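Local structure of walker-type atpase (Pyrococcus abyssi, 2QEN) at residues A[15-18]-A[19-22]; A[211-214]-A[215-219]; A[231-234]-A[235-238]. The protein binds ADP and magnesium in a P-loop ATPase fold and is probably an ATP-binding ATPase, although its cellular role is unknown. The protein carries 1 engineered substitution. All coordinates share one frame; numbering follows the deposited sequence.

Interaction 1: A[15-18]-A[19-22]; sequences FDRE and EESR. Engineered in segment 19-22: Ser-21 (natural residue Phe). With ADP (adenosine-5'-diphosphate), chain C.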
loop_
_atom_site.group_PDB
_atom_site.type_symbol
_atom_site.label_atom_id
_atom_site.label_comp_id
_atom_site.label_asym_id
_atom_site.label_seq_id
_atom_site.Cartn_x
_atom_site.Cartn_y
_atom_site.Cartn_z
ATOM N N PHE A 15 5.165 -1.269 -15.819
ATOM C CA PHE A 15 6.278 -0.443 -16.295
ATOM C C PHE A 15 7.410 -0.434 -15.267
ATOM O O PHE A 15 7.171 -0.244 -14.074
ATOM C CB PHE A 15 5.828 0.993 -16.600
ATOM C CG PHE A 15 6.859 1.818 -17.347
ATOM C CD1 PHE A 15 6.958 1.738 -18.733
ATOM C CD2 PHE A 15 7.725 2.679 -16.660
ATOM C CE1 PHE A 15 7.913 2.490 -19.432
ATOM C CE2 PHE A 15 8.675 3.446 -17.350
ATOM C CZ PHE A 15 8.770 3.346 -18.741
ATOM N N ASP A 16 8.634 -0.617 -15.762
ATOM C CA ASP A 16 9.862 -0.787 -14.960
ATOM C C ASP A 16 9.742 -1.643 -13.701
ATOM O O ASP A 16 9.371 -2.818 -13.780
ATOM C CB ASP A 16 10.539 0.543 -14.636
ATOM C CG ASP A 16 12.067 0.488 -14.869
ATOM O OD1 ASP A 16 12.712 -0.532 -14.476
ATOM O OD2 ASP A 16 12.613 1.459 -15.468
ATOM N N ARG A 17 10.071 -1.040 -12.557
ATOM C CA ARG A 17 10.106 -1.725 -11.244
ATOM C C ARG A 17 11.022 -2.953 -11.187
ATOM O O ARG A 17 10.820 -3.861 -10.379
ATOM C CB ARG A 17 8.692 -2.063 -10.745
ATOM C CG ARG A 17 7.771 -0.860 -10.485
ATOM C CD ARG A 17 8.356 0.157 -9.497
ATOM N NE ARG A 17 7.371 1.150 -9.047
ATOM C CZ ARG A 17 7.686 2.343 -8.549
ATOM N NH1 ARG A 17 8.963 2.704 -8.446
ATOM N NH2 ARG A 17 6.731 3.185 -8.154
ATOM N N GLU A 18 12.043 -2.961 -12.034
ATOM C CA GLU A 18 12.965 -4.098 -12.119
ATOM C C GLU A 18 13.947 -4.160 -10.940
ATOM O O GLU A 18 14.306 -5.243 -10.481
ATOM C CB GLU A 18 13.679 -4.108 -13.474
ATOM C CG GLU A 18 12.794 -4.673 -14.588
ATOM C CD GLU A 18 12.900 -3.902 -15.883
ATOM O OE1 GLU A 18 14.039 -3.704 -16.359
ATOM O OE2 GLU A 18 11.841 -3.486 -16.424
ATOM N N GLU A 19 14.361 -2.992 -10.458
ATOM C CA GLU A 19 15.180 -2.866 -9.251
ATOM C C GLU A 19 14.373 -3.321 -8.025
ATOM O O GLU A 19 14.864 -4.077 -7.198
ATOM C CB GLU A 19 15.641 -1.412 -9.046
ATOM C CG GLU A 19 15.991 -0.604 -10.330
ATOM C CD GLU A 19 14.766 -0.152 -11.164
ATOM O OE1 GLU A 19 13.700 0.185 -10.598
ATOM O OE2 GLU A 19 14.887 -0.127 -12.409
ATOM N N GLU A 20 13.130 -2.848 -7.937
ATOM C CA GLU A 20 12.225 -3.147 -6.826
ATOM C C GLU A 20 11.874 -4.637 -6.730
ATOM O O GLU A 20 11.802 -5.204 -5.632
ATOM C CB GLU A 20 10.948 -2.309 -6.937
ATOM C CG GLU A 20 11.130 -0.827 -6.656
ATOM C CD GLU A 20 11.606 -0.011 -7.869
ATOM O OE1 GLU A 20 11.927 -0.598 -8.934
ATOM O OE2 GLU A 20 11.658 1.236 -7.754
ATOM N N SER A 21 11.654 -5.256 -7.884
ATOM C CA SER A 21 11.343 -6.682 -7.954
ATOM C C SER A 21 12.531 -7.552 -7.489
ATOM O O SER A 21 12.353 -8.474 -6.693
ATOM C CB SER A 21 10.891 -7.048 -9.373
ATOM O OG SER A 21 10.609 -8.433 -9.472
ATOM N N ARG A 22 13.730 -7.226 -7.965
ATOM C CA ARG A 22 14.966 -7.869 -7.534
ATOM C C ARG A 22 15.184 -7.700 -6.030
ATOM O O ARG A 22 15.496 -8.665 -5.337
ATOM C CB ARG A 22 16.178 -7.317 -8.310
ATOM C CG ARG A 22 17.523 -7.905 -7.861
ATOM C CD ARG A 22 18.723 -7.297 -8.604
ATOM N NE ARG A 22 18.575 -5.849 -8.757
ATOM C CZ ARG A 22 19.002 -4.942 -7.877
ATOM N NH1 ARG A 22 19.631 -5.326 -6.766
ATOM N NH2 ARG A 22 18.795 -3.643 -8.116
HETATM P PB ADP C . -0.514 1.097 -3.917
HETATM O O1B ADP C . 0.945 1.444 -3.743
HETATM O O2B ADP C . -0.790 -0.365 -3.643
HETATM O O3B ADP C . -1.492 2.008 -3.223
HETATM P PA ADP C . -1.331 0.357 -6.661
HETATM O O1A ADP C . -0.418 -0.817 -6.901
HETATM O O2A ADP C . -2.802 0.143 -6.485
HETATM O O3A ADP C . -0.762 1.341 -5.488
HETATM O "O5'" ADP C . -1.076 1.336 -7.922
HETATM C "C5'" ADP C . -1.954 2.410 -8.271
HETATM C "C4'" ADP C . -2.303 2.275 -9.759
HETATM O "O4'" ADP C . -1.225 2.772 -10.575
HETATM C "C3'" ADP C . -2.513 0.844 -10.253
HETATM O "O3'" ADP C . -3.875 0.438 -10.196
HETATM C "C2'" ADP C . -2.113 0.911 -11.692
HETATM O "O2'" ADP C . -3.141 1.657 -12.338
HETATM C "C1'" ADP C . -0.985 1.898 -11.684
HETATM N N9 ADP C . 0.396 1.379 -11.561
HETATM C C8 ADP C . 1.095 1.302 -10.414
HETATM N N7 ADP C . 2.358 0.868 -10.635
HETATM C C5 ADP C . 2.481 0.658 -11.959
HETATM C C6 ADP C . 3.546 0.196 -12.872
HETATM N N6 ADP C . 4.770 -0.136 -12.402
HETATM N N1 ADP C . 3.258 0.122 -14.196
HETATM C C2 ADP C . 2.048 0.435 -14.674
HETATM N N3 ADP C . 1.037 0.886 -13.908
HETATM C C4 ADP C . 1.185 1.009 -12.567
#
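Arg-17 and Glu-20 both fold back at their second torsion, chi2 -56° and 84°, and these bends bring the guanidinium and the carboxylate together one turn apart. OE2 of Glu-20 meets Arg-17 NH1 at 3.1 Å, at the guanidinium edge and near its plane, in a salt bridge whose hydrogen bond is weak. The two flat groups are turned 69° from each other, and the aliphatic part joins in, Arg-17 CD lying 3.6 Å from Glu-20 CD. The guanidinium is gripped further by carbonyls, NH2 bonding to Val-42 O and NH1 to Lys-201 O, so that two carbonyls, with the weaker Glu-20 bond, hold its rotation. Arg-17 is the N-cap residue of helix 18-30 in this P-loop ATPase, and its O receives Ser-21 N at 3.0 Å; Ser-21 is an engineered residue, phenylalanine in the natural protein. Just ahead of the cap the backbone reads the Watson-Crick edge of adenine: Phe-15 N donates to ADP N1 at 2.9 Å, and ADP N6 donates to Phe-15 O, also at 2.9 Å. The same amino group lies 3.6 Å from Arg-17 CG. Near the helix start the acidic side chain of Glu-19 curls back across that of Asp-16, OE2 to OD1 3.0 Å, two acceptors whose like charges would be expected to repel. With an alanine in place of Glu-19 the returning carboxylate is gone, and the Asp-16 side chain would probably be freer to turn. One residue on from Ser-21, Arg-22 N bonds to Glu-18 O from above the carbonyl plane.

Interaction 2: A[211-214]-A[215-219]; sequences FLKR and GFREV. With ADP (adenosine-5'-diphosphate), chain C.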
loop_
_atom_site.group_PDB
_atom_site.type_symbol
_atom_site.label_atom_id
_atom_site.label_comp_id
_atom_site.label_asym_id
_atom_site.label_seq_id
_atom_site.Cartn_x
_atom_site.Cartn_y
_atom_site.Cartn_z
ATOM N N PHE A 211 7.149 6.521 -19.081
ATOM C CA PHE A 211 5.890 5.858 -18.744
ATOM C C PHE A 211 4.768 6.369 -19.646
ATOM O O PHE A 211 4.121 5.583 -20.335
ATOM C CB PHE A 211 5.569 6.105 -17.256
ATOM C CG PHE A 211 4.359 5.373 -16.747
ATOM C CD1 PHE A 211 3.066 5.893 -16.938
ATOM C CD2 PHE A 211 4.504 4.184 -16.031
ATOM C CE1 PHE A 211 1.937 5.217 -16.461
ATOM C CE2 PHE A 211 3.393 3.514 -15.546
ATOM C CZ PHE A 211 2.096 4.040 -15.765
ATOM N N LEU A 212 4.562 7.685 -19.652
ATOM C CA LEU A 212 3.557 8.326 -20.495
ATOM C C LEU A 212 3.787 8.091 -21.986
ATOM O O LEU A 212 2.851 7.783 -22.728
ATOM C CB LEU A 212 3.499 9.837 -20.213
ATOM C CG LEU A 212 2.849 10.240 -18.882
ATOM C CD1 LEU A 212 2.772 11.766 -18.768
ATOM C CD2 LEU A 212 1.440 9.585 -18.708
ATOM N N LYS A 213 5.038 8.231 -22.411
ATOM C CA LYS A 213 5.436 7.957 -23.789
ATOM C C LYS A 213 5.044 6.559 -24.251
ATOM O O LYS A 213 4.461 6.414 -25.320
ATOM C CB LYS A 213 6.938 8.187 -23.964
ATOM C CG LYS A 213 7.296 9.654 -24.150
ATOM C CD LYS A 213 8.807 9.892 -24.300
ATOM C CE LYS A 213 9.391 9.194 -25.519
ATOM N NZ LYS A 213 8.592 9.488 -26.750
ATOM N N ARG A 214 5.358 5.541 -23.446
ATOM C CA ARG A 214 4.977 4.156 -23.748
ATOM C C ARG A 214 3.451 4.009 -23.862
ATOM O O ARG A 214 2.955 3.415 -24.826
ATOM C CB ARG A 214 5.549 3.177 -22.704
ATOM C CG ARG A 214 5.377 1.716 -23.070
ATOM C CD ARG A 214 6.023 0.772 -22.050
ATOM N NE ARG A 214 7.384 0.357 -22.417
ATOM C CZ ARG A 214 8.137 -0.477 -21.695
ATOM N NH1 ARG A 214 7.664 -0.987 -20.561
ATOM N NH2 ARG A 214 9.361 -0.809 -22.101
ATOM N N GLY A 215 2.720 4.568 -22.895
ATOM C CA GLY A 215 1.255 4.541 -22.894
ATOM C C GLY A 215 0.597 5.039 -24.177
ATOM O O GLY A 215 -0.362 4.441 -24.654
ATOM N N PHE A 216 1.110 6.135 -24.729
ATOM C CA PHE A 216 0.595 6.709 -25.972
ATOM C C PHE A 216 1.084 5.943 -27.206
ATOM O O PHE A 216 0.348 5.790 -28.182
ATOM C CB PHE A 216 0.944 8.196 -26.063
ATOM C CG PHE A 216 0.241 9.048 -25.035
ATOM C CD1 PHE A 216 -1.150 9.178 -25.048
ATOM C CD2 PHE A 216 0.966 9.727 -24.051
ATOM C CE1 PHE A 216 -1.812 9.961 -24.088
ATOM C CE2 PHE A 216 0.307 10.511 -23.090
ATOM C CZ PHE A 216 -1.081 10.629 -23.118
ATOM N N ARG A 217 2.317 5.447 -27.140
ATOM C CA ARG A 217 2.896 4.615 -28.191
ATOM C C ARG A 217 2.045 3.371 -28.467
ATOM O O ARG A 217 1.811 3.021 -29.632
ATOM C CB ARG A 217 4.326 4.213 -27.814
ATOM C CG ARG A 217 5.176 3.764 -28.984
ATOM C CD ARG A 217 6.633 3.521 -28.581
ATOM N NE ARG A 217 7.414 4.764 -28.514
ATOM C CZ ARG A 217 7.898 5.302 -27.393
ATOM N NH1 ARG A 217 7.699 4.713 -26.210
ATOM N NH2 ARG A 217 8.599 6.429 -27.463
ATOM N N GLU A 218 1.580 2.721 -27.396
ATOM C CA GLU A 218 0.762 1.499 -27.480
ATOM C C GLU A 218 -0.529 1.666 -28.291
ATOM O O GLU A 218 -1.068 0.685 -28.792
ATOM C CB GLU A 218 0.436 0.950 -26.074
ATOM C CG GLU A 218 1.638 0.392 -25.307
ATOM C CD GLU A 218 1.304 -0.040 -23.877
ATOM O OE1 GLU A 218 0.262 0.396 -23.333
ATOM O OE2 GLU A 218 2.090 -0.819 -23.290
ATOM N N VAL A 219 -1.028 2.894 -28.411
ATOM C CA VAL A 219 -2.207 3.173 -29.249
ATOM C C VAL A 219 -1.879 4.060 -30.456
ATOM O O VAL A 219 -2.755 4.762 -30.974
ATOM C CB VAL A 219 -3.384 3.799 -28.433
ATOM C CG1 VAL A 219 -3.943 2.792 -27.408
ATOM C CG2 VAL A 219 -2.953 5.093 -27.756
HETATM P PB ADP C . -0.514 1.097 -3.917
HETATM O O1B ADP C . 0.945 1.444 -3.743
HETATM O O2B ADP C . -0.790 -0.365 -3.643
HETATM O O3B ADP C . -1.492 2.008 -3.223
HETATM P PA ADP C . -1.331 0.357 -6.661
HETATM O O1A ADP C . -0.418 -0.817 -6.901
HETATM O O2A ADP C . -2.802 0.143 -6.485
HETATM O O3A ADP C . -0.762 1.341 -5.488
HETATM O "O5'" ADP C . -1.076 1.336 -7.922
HETATM C "C5'" ADP C . -1.954 2.410 -8.271
HETATM C "C4'" ADP C . -2.303 2.275 -9.759
HETATM O "O4'" ADP C . -1.225 2.772 -10.575
HETATM C "C3'" ADP C . -2.513 0.844 -10.253
HETATM O "O3'" ADP C . -3.875 0.438 -10.196
HETATM C "C2'" ADP C . -2.113 0.911 -11.692
HETATM O "O2'" ADP C . -3.141 1.657 -12.338
HETATM C "C1'" ADP C . -0.985 1.898 -11.684
HETATM N N9 ADP C . 0.396 1.379 -11.561
HETATM C C8 ADP C . 1.095 1.302 -10.414
HETATM N N7 ADP C . 2.358 0.868 -10.635
HETATM C C5 ADP C . 2.481 0.658 -11.959
HETATM C C6 ADP C . 3.546 0.196 -12.872
HETATM N N6 ADP C . 4.770 -0.136 -12.402
HETATM N N1 ADP C . 3.258 0.122 -14.196
HETATM C C2 ADP C . 2.048 0.435 -14.674
HETATM N N3 ADP C . 1.037 0.886 -13.908
HETATM C C4 ADP C . 1.185 1.009 -12.567
#
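Leu-212 and Phe-216 form the tightly packed side of this helical turn. Phe-216 CD2 comes to 3.0 Å from Leu-212 O, which lies oblique to the ring, while Leu-212 CB meets Phe-216 CE2 at 4.3 Å. With CG beside the backbone N, chi1 -67°, the ring is turned back over the Leu-212 carbonyl. The same carbonyl receives Phe-216 N at 3.1 Å, and Gly-215 N bonds to Phe-211 O at 3.1 Å with a nearly straight N-H...O angle of 167°. Phe-211 points away from the following turn and presents its ring edge to adenine, CE2 to ADP C2 3.5 Å. The charged side, where Arg-214, Arg-217 and Glu-218 are exposed to solvent, is looser. Arg-214 and Glu-218 run with their flat groups nearly parallel, yet Arg-214 NE and Glu-218 OE2 stay 5.5 Å apart; Glu-218 OE1 bonds instead to Leu-2 N. Lys-213 NZ and Arg-217 NH2 stand 3.1 Å apart, two donors of like charge; both residues also touch a crystal neighbour. Arg-217 lays one guanidinium face over Lys-213 O. On the packed side, Leu-212 and Phe-216 lean on helix 225-235, Leu-212 and Phe-211 also on helix 239-252, whereas Phe-211 sets its ring edge-to-face with Phe-15, and helix 205-217 follows the edge strand 196-199 of the parallel sheet.

Interaction 3: A[231-234]-A[235-238]; sequences AVEL and LDGI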
loop_
_atom_site.group_PDB
_atom_site.type_symbol
_atom_site.label_atom_id
_atom_site.label_comp_id
_atom_site.label_asym_id
_atom_site.label_seq_id
_atom_site.Cartn_x
_atom_site.Cartn_y
_atom_site.Cartn_z
ATOM N N ALA A 231 2.408 17.374 -18.000
ATOM C CA ALA A 231 1.692 16.373 -17.196
ATOM C C ALA A 231 2.557 15.855 -16.030
ATOM O O ALA A 231 2.066 15.665 -14.925
ATOM C CB ALA A 231 1.215 15.230 -18.065
ATOM N N VAL A 232 3.844 15.652 -16.277
ATOM C CA VAL A 232 4.756 15.135 -15.252
ATOM C C VAL A 232 5.078 16.193 -14.172
ATOM O O VAL A 232 5.247 15.864 -13.002
ATOM C CB VAL A 232 6.044 14.548 -15.898
ATOM C CG1 VAL A 232 7.126 14.267 -14.840
ATOM C CG2 VAL A 232 5.703 13.292 -16.695
ATOM N N GLU A 233 5.140 17.454 -14.564
ATOM C CA GLU A 233 5.259 18.551 -13.604
ATOM C C GLU A 233 4.052 18.646 -12.671
ATOM O O GLU A 233 4.214 18.962 -11.497
ATOM C CB GLU A 233 5.488 19.876 -14.316
ATOM C CG GLU A 233 6.877 20.033 -14.959
ATOM C CD GLU A 233 8.056 19.539 -14.082
ATOM O OE1 GLU A 233 8.101 18.325 -13.734
ATOM O OE2 GLU A 233 8.962 20.359 -13.789
ATOM N N LEU A 234 2.847 18.372 -13.183
ATOM C CA LEU A 234 1.676 18.312 -12.311
ATOM C C LEU A 234 1.535 16.987 -11.559
ATOM O O LEU A 234 1.095 16.976 -10.404
ATOM C CB LEU A 234 0.373 18.610 -13.067
ATOM C CG LEU A 234 -0.127 20.054 -13.279
ATOM C CD1 LEU A 234 0.398 21.033 -12.229
ATOM C CD2 LEU A 234 0.198 20.563 -14.660
ATOM N N LEU A 235 1.890 15.876 -12.200
ATOM C CA LEU A 235 1.609 14.555 -11.618
ATOM C C LEU A 235 2.784 13.809 -10.928
ATOM O O LEU A 235 2.564 12.765 -10.320
ATOM C CB LEU A 235 0.864 13.646 -12.626
ATOM C CG LEU A 235 -0.420 14.189 -13.282
ATOM C CD1 LEU A 235 -0.994 13.206 -14.346
ATOM C CD2 LEU A 235 -1.515 14.589 -12.272
ATOM N N ASP A 236 4.007 14.321 -11.081
ATOM C CA ASP A 236 5.213 13.951 -10.266
ATOM C C ASP A 236 5.519 12.455 -9.927
ATOM O O ASP A 236 5.838 12.091 -8.764
ATOM C CB ASP A 236 5.278 14.811 -8.980
ATOM C CG ASP A 236 5.840 16.272 -9.203
ATOM O OD1 ASP A 236 6.125 16.732 -10.347
ATOM O OD2 ASP A 236 6.012 16.976 -8.177
ATOM N N GLY A 237 5.452 11.577 -10.924
ATOM C CA GLY A 237 5.959 10.195 -10.709
ATOM C C GLY A 237 5.059 9.199 -9.981
ATOM O O GLY A 237 5.480 8.067 -9.693
ATOM N N ILE A 238 3.823 9.599 -9.683
ATOM C CA ILE A 238 2.866 8.691 -9.053
ATOM C C ILE A 238 2.135 7.910 -10.152
ATOM O O ILE A 238 1.359 8.492 -10.902
ATOM C CB ILE A 238 1.836 9.436 -8.144
ATOM C CG1 ILE A 238 2.534 10.464 -7.230
ATOM C CG2 ILE A 238 0.938 8.427 -7.372
ATOM C CD1 ILE A 238 3.109 9.914 -5.951
#
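Ala-231 O and Val-232 O take the backbone donors at the C-terminal end of helix 225-235. Leu-235 N bonds to Ala-231 O at 2.7 Å, and Asp-236 N to Val-232 O at 2.8 Å, tilted 30° from the carbonyl plane. Leu-235 also leans its CB and CG on Ala-231 O, each at 3.3 Å, placed there because CG sits beside its own backbone N, chi1 -53°. The Asp-236 carboxylate is less well matched: OD1 lies 2.9 Å from Val-232 O and 3.2 Å from Glu-233 O, acceptors facing acceptors. Glu-233 OE1, 4.2 Å from the same OD1, adds a like charge, so this negative crowd at a helix C-terminus would be expected to raise the affinity of the acid for a proton. Beyond it, Ile-238 N returns to Leu-235 O by a weak bond of 3.5 Å, and the backbone of Gly-237 bonds to that of Phe-203. The chain makes a type I' beta turn from Leu-235 to Ile-238: Asp-236 breaks the helix with positive phi, Gly-237 keeps it positive, and Ile-238 is the N-cap of helix 239-252; the turn is a short junction between consecutive helices of the ATPase domain.

Overall arrangement
Along the chain the three contacts come in series, all within the ATPase domain. Interaction 1 opens helix 18-30, whereas interactions 2 and 3 lie on the consecutive helices 205-217 and 225-235, after the parallel sheet's last strand. Centres of interactions 1 and 2 are 19 Å apart, yet they touch, Phe-15 CB to Phe-211 CD2 3.5 Å, and both contact ADP, so segments distant in sequence close on one adenine. Interactions 2 and 3, with centres 15 Å apart, meet where Leu-212 CD1 packs on Ala-231 CB at 3.9 Å. Interaction 3 comes within about 5 Å of interaction 1, nearest atoms, without touching, its Leu-235 side chain about 11 Å from the ADP.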